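Local coordinates for protein iron transport multicopper oxidase FET3 (Saccharomyces cerevisiae, PDB 1ZPU) that oxidises ferrous to ferric iron with dioxygen, using four bound copper ions, so that the iron can enter the yeast cell through the permease FTR1, at residues Ile339-Val352 with Asn361-Ile373. Residues are numbered along the deposited sequence; the frame is centred on the assembly and turned at random.
Sequences ITYTAPKVPTLMTV and NSEIYGSNTHTFI
The imidazole of His370 carries Ile339 on one face. CD1 of Ile339 sits 3.8 Å from the ring centroid, a CH-pi contact only 11° off the ring normal. CG1 of Ile339 turns anti to the carbonyl carbon (chi1 -61°), and its extended chain brings CD1 over the ring centre. Both segments belong to the third cupredoxin-like domain of this multicopper oxidase. The Tyr341 ring meets Thr369 O at its edge, 3.4 Å from CD1; Ala343 N lies over one face, and Phe460 packs edge-to-face with it. The third flat group, the Tyr365 ring, has Val352 CG1 near its edge, 3.8 Å from CE2. Ile364 CG1 lies over one of its faces, and its OH bonds to Ala359 O.

Residues 339-344 pack on the loop 367-370 that runs into strand 371-374, an edge strand of its sheet, and helix 348-352 packs on the 3-10 segment 362-365. His370 bonds through its backbone to Val476 of the adjacent strand 474-479. Without the imidazole, as with an alanine at His370, Ile339 CD1 is likely to lose the face it rests on, and a gap would probably open beside it. The Tyr341 side chain is about 7 Å from that of His462, a type 3 copper ligand.

Asn368 OD1 accepts from Glu524 N. The two segments share one hydrogen bond: Thr342 N gives to Asn368 O at 3.0 Å, with a C=O...N angle of 172°.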
ATOM      1  N   ILE A 339      -4.616 -12.991 -16.325  1.00 69.18           N
ATOM      2  CA  ILE A 339      -4.010 -13.693 -15.185  1.00 69.03           C
ATOM      3  C   ILE A 339      -4.465 -13.138 -13.832  1.00 69.07           C
ATOM      4  O   ILE A 339      -4.414 -11.928 -13.602  1.00 69.08           O
ATOM      5  CB  ILE A 339      -2.454 -13.664 -15.283  1.00 68.97           C
ATOM      6  CG1 ILE A 339      -1.991 -14.366 -16.567  1.00 69.02           C
ATOM      7  CG2 ILE A 339      -1.801 -14.307 -14.061  1.00 68.80           C
ATOM      8  CD1 ILE A 339      -0.511 -14.247 -16.855  1.00 69.12           C
ATOM      9  N   THR A 340      -4.936 -14.032 -12.961  1.00 69.12           N
ATOM     10  CA  THR A 340      -5.113 -13.748 -11.537  1.00 69.02           C
ATOM     11  C   THR A 340      -3.873 -14.267 -10.856  1.00 68.89           C
ATOM     12  O   THR A 340      -3.489 -15.420 -11.082  1.00 68.95           O
ATOM     13  CB  THR A 340      -6.230 -14.586 -10.910  1.00 69.32           C
ATOM     14  OG1 THR A 340      -7.264 -14.848 -11.867  1.00 69.98           O
ATOM     15  CG2 THR A 340      -6.776 -13.914  -9.659  1.00 68.57           C
ATOM     16  N   TYR A 341      -3.258 -13.451 -10.005  1.00 68.80           N
ATOM     17  CA  TYR A 341      -2.078 -13.904  -9.285  1.00 68.77           C
ATOM     18  C   TYR A 341      -2.384 -15.142  -8.452  1.00 68.84           C
ATOM     19  O   TYR A 341      -3.287 -15.135  -7.610  1.00 68.89           O
ATOM     20  CB  TYR A 341      -1.476 -12.820  -8.398  1.00 68.42           C
ATOM     21  CG  TYR A 341      -0.343 -13.374  -7.572  1.00 68.22           C
ATOM     22  CD1 TYR A 341       0.895 -13.638  -8.150  1.00 68.46           C
ATOM     23  CD2 TYR A 341      -0.519 -13.684  -6.225  1.00 67.36           C
ATOM     24  CE1 TYR A 341       1.944 -14.173  -7.397  1.00 68.50           C
ATOM     25  CE2 TYR A 341       0.521 -14.218  -5.468  1.00 67.47           C
ATOM     26  CZ  TYR A 341       1.747 -14.454  -6.060  1.00 67.97           C
ATOM     27  OH  TYR A 341       2.777 -14.978  -5.324  1.00 68.26           O
ATOM     28  N   THR A 342      -1.628 -16.203  -8.706  1.00 68.86           N
ATOM     29  CA  THR A 342      -1.750 -17.431  -7.952  1.00 68.79           C
ATOM     30  C   THR A 342      -0.373 -17.791  -7.416  1.00 68.81           C
ATOM     31  O   THR A 342       0.524 -18.113  -8.184  1.00 69.00           O
ATOM     32  CB  THR A 342      -2.303 -18.558  -8.824  1.00 68.64           C
ATOM     33  OG1 THR A 342      -3.242 -18.019  -9.768  1.00 68.39           O
ATOM     34  CG2 THR A 342      -2.987 -19.592  -7.958  1.00 68.74           C
ATOM     35  N   ALA A 343      -0.221 -17.708  -6.098  1.00 68.79           N
ATOM     36  CA  ALA A 343       1.034 -17.990  -5.405  1.00 68.83           C
ATOM     37  C   ALA A 343       1.673 -19.318  -5.802  1.00 68.88           C
ATOM     38  O   ALA A 343       0.978 -20.327  -5.933  1.00 68.91           O
ATOM     39  CB  ALA A 343       0.817 -17.949  -3.904  1.00 68.98           C
ATOM     40  N   PRO A 344       2.999 -19.315  -6.002  1.00 68.75           N
ATOM     41  CA  PRO A 344       3.740 -20.498  -6.388  1.00 68.86           C
ATOM     42  C   PRO A 344       4.100 -21.402  -5.199  1.00 68.98           C
ATOM     43  O   PRO A 344       3.897 -21.020  -4.041  1.00 68.94           O
ATOM     44  CB  PRO A 344       4.999 -19.914  -7.023  1.00 68.94           C
ATOM     45  CG  PRO A 344       5.181 -18.606  -6.386  1.00 68.50           C
ATOM     46  CD  PRO A 344       3.874 -18.139  -5.866  1.00 68.69           C
ATOM     47  N   LYS A 345       4.624 -22.593  -5.497  1.00 69.09           N
ATOM     48  CA  LYS A 345       5.017 -23.561  -4.465  1.00 69.12           C
ATOM     49  C   LYS A 345       6.320 -23.187  -3.752  1.00 69.16           C
ATOM     50  O   LYS A 345       6.605 -23.680  -2.655  1.00 69.18           O
ATOM     51  CB  LYS A 345       5.137 -24.964  -5.068  1.00 69.14           C
ATOM     52  CG  LYS A 345       3.839 -25.779  -5.029  1.00 69.40           C
ATOM     53  CD  LYS A 345       3.898 -27.012  -5.925  1.00 68.98           C
ATOM     54  CE  LYS A 345       2.512 -27.369  -6.452  1.00 68.70           C
ATOM     55  NZ  LYS A 345       2.582 -27.882  -7.860  1.00 69.52           N
ATOM     56  N   VAL A 346       7.110 -22.329  -4.398  1.00 69.12           N
ATOM     57  CA  VAL A 346       8.380 -21.846  -3.859  1.00 68.95           C
ATOM     58  C   VAL A 346       8.460 -20.337  -4.102  1.00 68.87           C
ATOM     59  O   VAL A 346       8.234 -19.886  -5.228  1.00 68.82           O
ATOM     60  CB  VAL A 346       9.609 -22.560  -4.517  1.00 68.90           C
ATOM     61  CG1 VAL A 346      10.912 -22.139  -3.846  1.00 68.31           C
ATOM     62  CG2 VAL A 346       9.460 -24.074  -4.463  1.00 68.92           C
ATOM     63  N   PRO A 347       8.792 -19.559  -3.048  1.00 68.83           N
ATOM     64  CA  PRO A 347       8.866 -18.098  -3.119  1.00 68.90           C
ATOM     65  C   PRO A 347       9.744 -17.652  -4.276  1.00 68.89           C
ATOM     66  O   PRO A 347      10.782 -18.262  -4.508  1.00 68.99           O
ATOM     67  CB  PRO A 347       9.547 -17.718  -1.804  1.00 68.96           C
ATOM     68  CG  PRO A 347       9.287 -18.846  -0.884  1.00 68.77           C
ATOM     69  CD  PRO A 347       9.131 -20.067  -1.703  1.00 68.66           C
ATOM     70  N   THR A 348       9.334 -16.600  -4.981  1.00 68.80           N
ATOM     71  CA  THR A 348      10.067 -16.105  -6.148  1.00 68.80           C
ATOM     72  C   THR A 348      11.563 -15.975  -5.871  1.00 68.86           C
ATOM     73  O   THR A 348      12.378 -16.578  -6.577  1.00 68.81           O
ATOM     74  CB  THR A 348       9.535 -14.736  -6.628  1.00 68.79           C
ATOM     75  OG1 THR A 348       8.104 -14.750  -6.655  1.00 69.38           O
ATOM     76  CG2 THR A 348      10.063 -14.410  -8.023  1.00 68.28           C
ATOM     77  N   LEU A 349      11.908 -15.207  -4.834  1.00 68.71           N
ATOM     78  CA  LEU A 349      13.308 -14.973  -4.468  1.00 68.68           C
ATOM     79  C   LEU A 349      14.093 -16.267  -4.223  1.00 68.87           C
ATOM     80  O   LEU A 349      15.237 -16.403  -4.662  1.00 68.94           O
ATOM     81  CB  LEU A 349      13.408 -14.036  -3.261  1.00 68.63           C
ATOM     82  CG  LEU A 349      14.780 -13.610  -2.729  1.00 68.24           C
ATOM     83  CD1 LEU A 349      15.593 -12.849  -3.757  1.00 67.48           C
ATOM     84  CD2 LEU A 349      14.591 -12.765  -1.502  1.00 67.97           C
ATOM     85  N   MET A 350      13.464 -17.221  -3.548  1.00 68.96           N
ATOM     86  CA  MET A 350      14.094 -18.495  -3.257  1.00 69.08           C
ATOM     87  C   MET A 350      14.488 -19.263  -4.523  1.00 69.17           C
ATOM     88  O   MET A 350      15.496 -19.993  -4.525  1.00 69.07           O
ATOM     89  CB  MET A 350      13.194 -19.330  -2.346  1.00 69.20           C
ATOM     90  CG  MET A 350      13.400 -19.078  -0.857  1.00 69.36           C
ATOM     91  SD  MET A 350      13.030 -17.395  -0.292  1.00 72.47           S
ATOM     92  CE  MET A 350      12.919 -17.661   1.482  1.00 70.48           C
ATOM     93  N   THR A 351      13.718 -19.093  -5.600  1.00 69.19           N
ATOM     94  CA  THR A 351      14.068 -19.774  -6.851  1.00 69.34           C
ATOM     95  C   THR A 351      15.176 -19.036  -7.591  1.00 69.27           C
ATOM     96  O   THR A 351      16.083 -19.680  -8.119  1.00 69.45           O
ATOM     97  CB  THR A 351      12.862 -20.149  -7.783  1.00 69.27           C
ATOM     98  OG1 THR A 351      12.708 -19.181  -8.827  1.00 69.99           O
ATOM     99  CG2 THR A 351      11.564 -20.308  -7.009  1.00 69.24           C
ATOM    100  N   VAL A 352      15.139 -17.702  -7.604  1.00 69.11           N
ATOM    101  CA  VAL A 352      16.255 -16.934  -8.190  1.00 69.05           C
ATOM    102  C   VAL A 352      17.600 -17.219  -7.491  1.00 69.08           C
ATOM    103  O   VAL A 352      18.648 -17.310  -8.146  1.00 68.96           O
ATOM    104  CB  VAL A 352      15.971 -15.391  -8.347  1.00 68.76           C
ATOM    105  CG1 VAL A 352      14.670 -14.982  -7.726  1.00 68.89           C
ATOM    106  CG2 VAL A 352      17.138 -14.540  -7.838  1.00 68.39           C
ATOM    107  N   ASN A 361      15.628 -16.779 -17.464  1.00 69.45           N
ATOM    108  CA  ASN A 361      14.531 -17.427 -18.180  1.00 69.39           C
ATOM    109  C   ASN A 361      13.218 -17.282 -17.402  1.00 69.31           C
ATOM    110  O   ASN A 361      13.062 -17.847 -16.320  1.00 69.27           O
ATOM    111  CB  ASN A 361      14.873 -18.901 -18.428  1.00 69.33           C
ATOM    112  CG  ASN A 361      13.761 -19.660 -19.132  1.00 69.76           C
ATOM    113  OD1 ASN A 361      12.793 -19.074 -19.626  1.00 70.45           O
ATOM    114  ND2 ASN A 361      13.902 -20.980 -19.184  1.00 70.05           N
ATOM    115  N   SER A 362      12.283 -16.522 -17.967  1.00 69.30           N
ATOM    116  CA  SER A 362      11.019 -16.185 -17.299  1.00 69.33           C
ATOM    117  C   SER A 362      10.149 -17.404 -16.986  1.00 69.39           C
ATOM    118  O   SER A 362       9.361 -17.386 -16.031  1.00 69.40           O
ATOM    119  CB  SER A 362      10.229 -15.175 -18.140  1.00 69.29           C
ATOM    120  OG  SER A 362       9.750 -15.761 -19.345  1.00 68.62           O
ATOM    121  N   GLU A 363      10.320 -18.452 -17.790  1.00 69.36           N
ATOM    122  CA  GLU A 363       9.522 -19.670 -17.711  1.00 69.49           C
ATOM    123  C   GLU A 363       9.554 -20.324 -16.330  1.00 69.31           C
ATOM    124  O   GLU A 363       8.539 -20.863 -15.877  1.00 69.37           O
ATOM    125  CB  GLU A 363       9.997 -20.667 -18.769  1.00 69.45           C
ATOM    126  CG  GLU A 363       9.036 -21.802 -19.008  1.00 70.11           C
ATOM    127  CD  GLU A 363       9.568 -22.817 -19.991  1.00 71.58           C
ATOM    128  OE1 GLU A 363      10.625 -23.439 -19.718  1.00 72.17           O
ATOM    129  OE2 GLU A 363       8.917 -23.005 -21.041  1.00 72.74           O
ATOM    130  N   ILE A 364      10.710 -20.259 -15.667  1.00 69.18           N
ATOM    131  CA  ILE A 364      10.934 -20.990 -14.413  1.00 69.10           C
ATOM    132  C   ILE A 364      10.197 -20.406 -13.223  1.00 69.19           C
ATOM    133  O   ILE A 364      10.079 -21.060 -12.181  1.00 69.30           O
ATOM    134  CB  ILE A 364      12.432 -21.109 -14.035  1.00 68.97           C
ATOM    135  CG1 ILE A 364      13.029 -19.737 -13.720  1.00 68.84           C
ATOM    136  CG2 ILE A 364      13.208 -21.827 -15.133  1.00 69.20           C
ATOM    137  CD1 ILE A 364      14.040 -19.749 -12.600  1.00 68.95           C
ATOM    138  N   TYR A 365       9.711 -19.176 -13.366  1.00 69.14           N
ATOM    139  CA  TYR A 365       9.011 -18.524 -12.273  1.00 69.04           C
ATOM    140  C   TYR A 365       7.511 -18.803 -12.291  1.00 69.19           C
ATOM    141  O   TYR A 365       6.794 -18.396 -11.374  1.00 69.35           O
ATOM    142  CB  TYR A 365       9.277 -17.024 -12.276  1.00 68.84           C
ATOM    143  CG  TYR A 365      10.729 -16.661 -12.120  1.00 68.49           C
ATOM    144  CD1 TYR A 365      11.513 -16.396 -13.234  1.00 68.33           C
ATOM    145  CD2 TYR A 365      11.320 -16.576 -10.857  1.00 67.76           C
ATOM    146  CE1 TYR A 365      12.842 -16.058 -13.102  1.00 68.30           C
ATOM    147  CE2 TYR A 365      12.650 -16.231 -10.717  1.00 67.46           C
ATOM    148  CZ  TYR A 365      13.403 -15.975 -11.845  1.00 68.05           C
ATOM    149  OH  TYR A 365      14.727 -15.633 -11.741  1.00 68.57           O
ATOM    150  N   GLY A 366       7.044 -19.495 -13.330  1.00 69.15           N
ATOM    151  CA  GLY A 366       5.648 -19.905 -13.423  1.00 69.17           C
ATOM    152  C   GLY A 366       4.838 -19.127 -14.437  1.00 69.25           C
ATOM    153  O   GLY A 366       5.204 -18.010 -14.824  1.00 69.43           O
ATOM    154  N   SER A 367       3.727 -19.725 -14.858  1.00 69.19           N
ATOM    155  CA  SER A 367       2.833 -19.133 -15.847  1.00 69.14           C
ATOM    156  C   SER A 367       1.676 -18.369 -15.197  1.00 69.24           C
ATOM    157  O   SER A 367       1.109 -17.456 -15.808  1.00 69.33           O
ATOM    158  CB  SER A 367       2.268 -20.225 -16.745  1.00 69.00           C
ATOM    159  OG  SER A 367       1.718 -21.263 -15.958  1.00 68.59           O
ATOM    160  N   ASN A 368       1.330 -18.745 -13.965  1.00 69.03           N
ATOM    161  CA  ASN A 368       0.157 -18.192 -13.297  1.00 68.94           C
ATOM    162  C   ASN A 368       0.554 -17.243 -12.169  1.00 69.04           C
ATOM    163  O   ASN A 368      -0.178 -17.011 -11.197  1.00 68.92           O
ATOM    164  CB  ASN A 368      -0.738 -19.311 -12.773  1.00 68.59           C
ATOM    165  CG  ASN A 368      -2.198 -19.019 -12.981  1.00 68.23           C
ATOM    166  OD1 ASN A 368      -2.956 -19.907 -13.341  1.00 68.22           O
ATOM    167  ND2 ASN A 368      -2.602 -17.767 -12.780  1.00 67.56           N
ATOM    168  N   THR A 369       1.726 -16.667 -12.342  1.00 69.06           N
ATOM    169  CA  THR A 369       2.383 -15.941 -11.296  1.00 68.91           C
ATOM    170  C   THR A 369       2.553 -14.487 -11.751  1.00 68.97           C
ATOM    171  O   THR A 369       2.805 -13.588 -10.946  1.00 68.80           O
ATOM    172  CB  THR A 369       3.710 -16.646 -11.030  1.00 68.73           C
ATOM    173  OG1 THR A 369       3.984 -16.665  -9.628  1.00 68.48           O
ATOM    174  CG2 THR A 369       4.841 -16.041 -11.840  1.00 68.53           C
ATOM    175  N   HIS A 370       2.346 -14.286 -13.054  1.00 69.11           N
ATOM    176  CA  HIS A 370       2.543 -13.014 -13.756  1.00 69.11           C
ATOM    177  C   HIS A 370       3.881 -12.355 -13.460  1.00 69.19           C
ATOM    178  O   HIS A 370       3.924 -11.220 -12.959  1.00 69.21           O
ATOM    179  CB  HIS A 370       1.412 -12.021 -13.502  1.00 69.05           C
ATOM    180  CG  HIS A 370       0.935 -11.344 -14.747  1.00 69.52           C
ATOM    181  ND1 HIS A 370      -0.280 -10.700 -14.829  1.00 69.69           N
ATOM    182  CD2 HIS A 370       1.497 -11.252 -15.977  1.00 69.10           C
ATOM    183  CE1 HIS A 370      -0.437 -10.221 -16.050  1.00 69.69           C
ATOM    184  NE2 HIS A 370       0.625 -10.547 -16.768  1.00 69.45           N
ATOM    185  N   THR A 371       4.961 -13.071 -13.778  1.00 68.99           N
ATOM    186  CA  THR A 371       6.307 -12.580 -13.509  1.00 68.98           C
ATOM    187  C   THR A 371       6.945 -11.975 -14.746  1.00 68.97           C
ATOM    188  O   THR A 371       6.864 -12.536 -15.831  1.00 69.14           O
ATOM    189  CB  THR A 371       7.212 -13.667 -12.888  1.00 68.95           C
ATOM    190  OG1 THR A 371       6.905 -13.797 -11.495  1.00 69.37           O
ATOM    191  CG2 THR A 371       8.666 -13.297 -13.000  1.00 68.78           C
ATOM    192  N   PHE A 372       7.556 -10.810 -14.567  1.00 68.95           N
ATOM    193  CA  PHE A 372       8.351 -10.168 -15.606  1.00 68.97           C
ATOM    194  C   PHE A 372       9.787 -10.032 -15.140  1.00 69.15           C
ATOM    195  O   PHE A 372      10.038  -9.791 -13.953  1.00 69.44           O
ATOM    196  CB  PHE A 372       7.809  -8.783 -15.921  1.00 68.74           C
ATOM    197  CG  PHE A 372       6.422  -8.793 -16.459  1.00 68.96           C
ATOM    198  CD1 PHE A 372       5.328  -8.926 -15.598  1.00 68.88           C
ATOM    199  CD2 PHE A 372       6.198  -8.659 -17.824  1.00 68.29           C
ATOM    200  CE1 PHE A 372       4.034  -8.933 -16.095  1.00 68.79           C
ATOM    201  CE2 PHE A 372       4.915  -8.658 -18.332  1.00 68.18           C
ATOM    202  CZ  PHE A 372       3.825  -8.796 -17.466  1.00 68.61           C
ATOM    203  N   ILE A 373      10.729 -10.185 -16.066  1.00 69.19           N
ATOM    204  CA  ILE A 373      12.136  -9.976 -15.743  1.00 69.22           C
ATOM    205  C   ILE A 373      12.622  -8.638 -16.287  1.00 69.22           C
ATOM    206  O   ILE A 373      12.431  -8.327 -17.460  1.00 69.25           O
ATOM    207  CB  ILE A 373      13.024 -11.132 -16.231  1.00 69.21           C
ATOM    208  CG1 ILE A 373      12.481 -12.451 -15.683  1.00 69.27           C
ATOM    209  CG2 ILE A 373      14.471 -10.916 -15.788  1.00 68.84           C
ATOM    210  CD1 ILE A 373      13.241 -13.663 -16.152  1.00 69.58           C
TER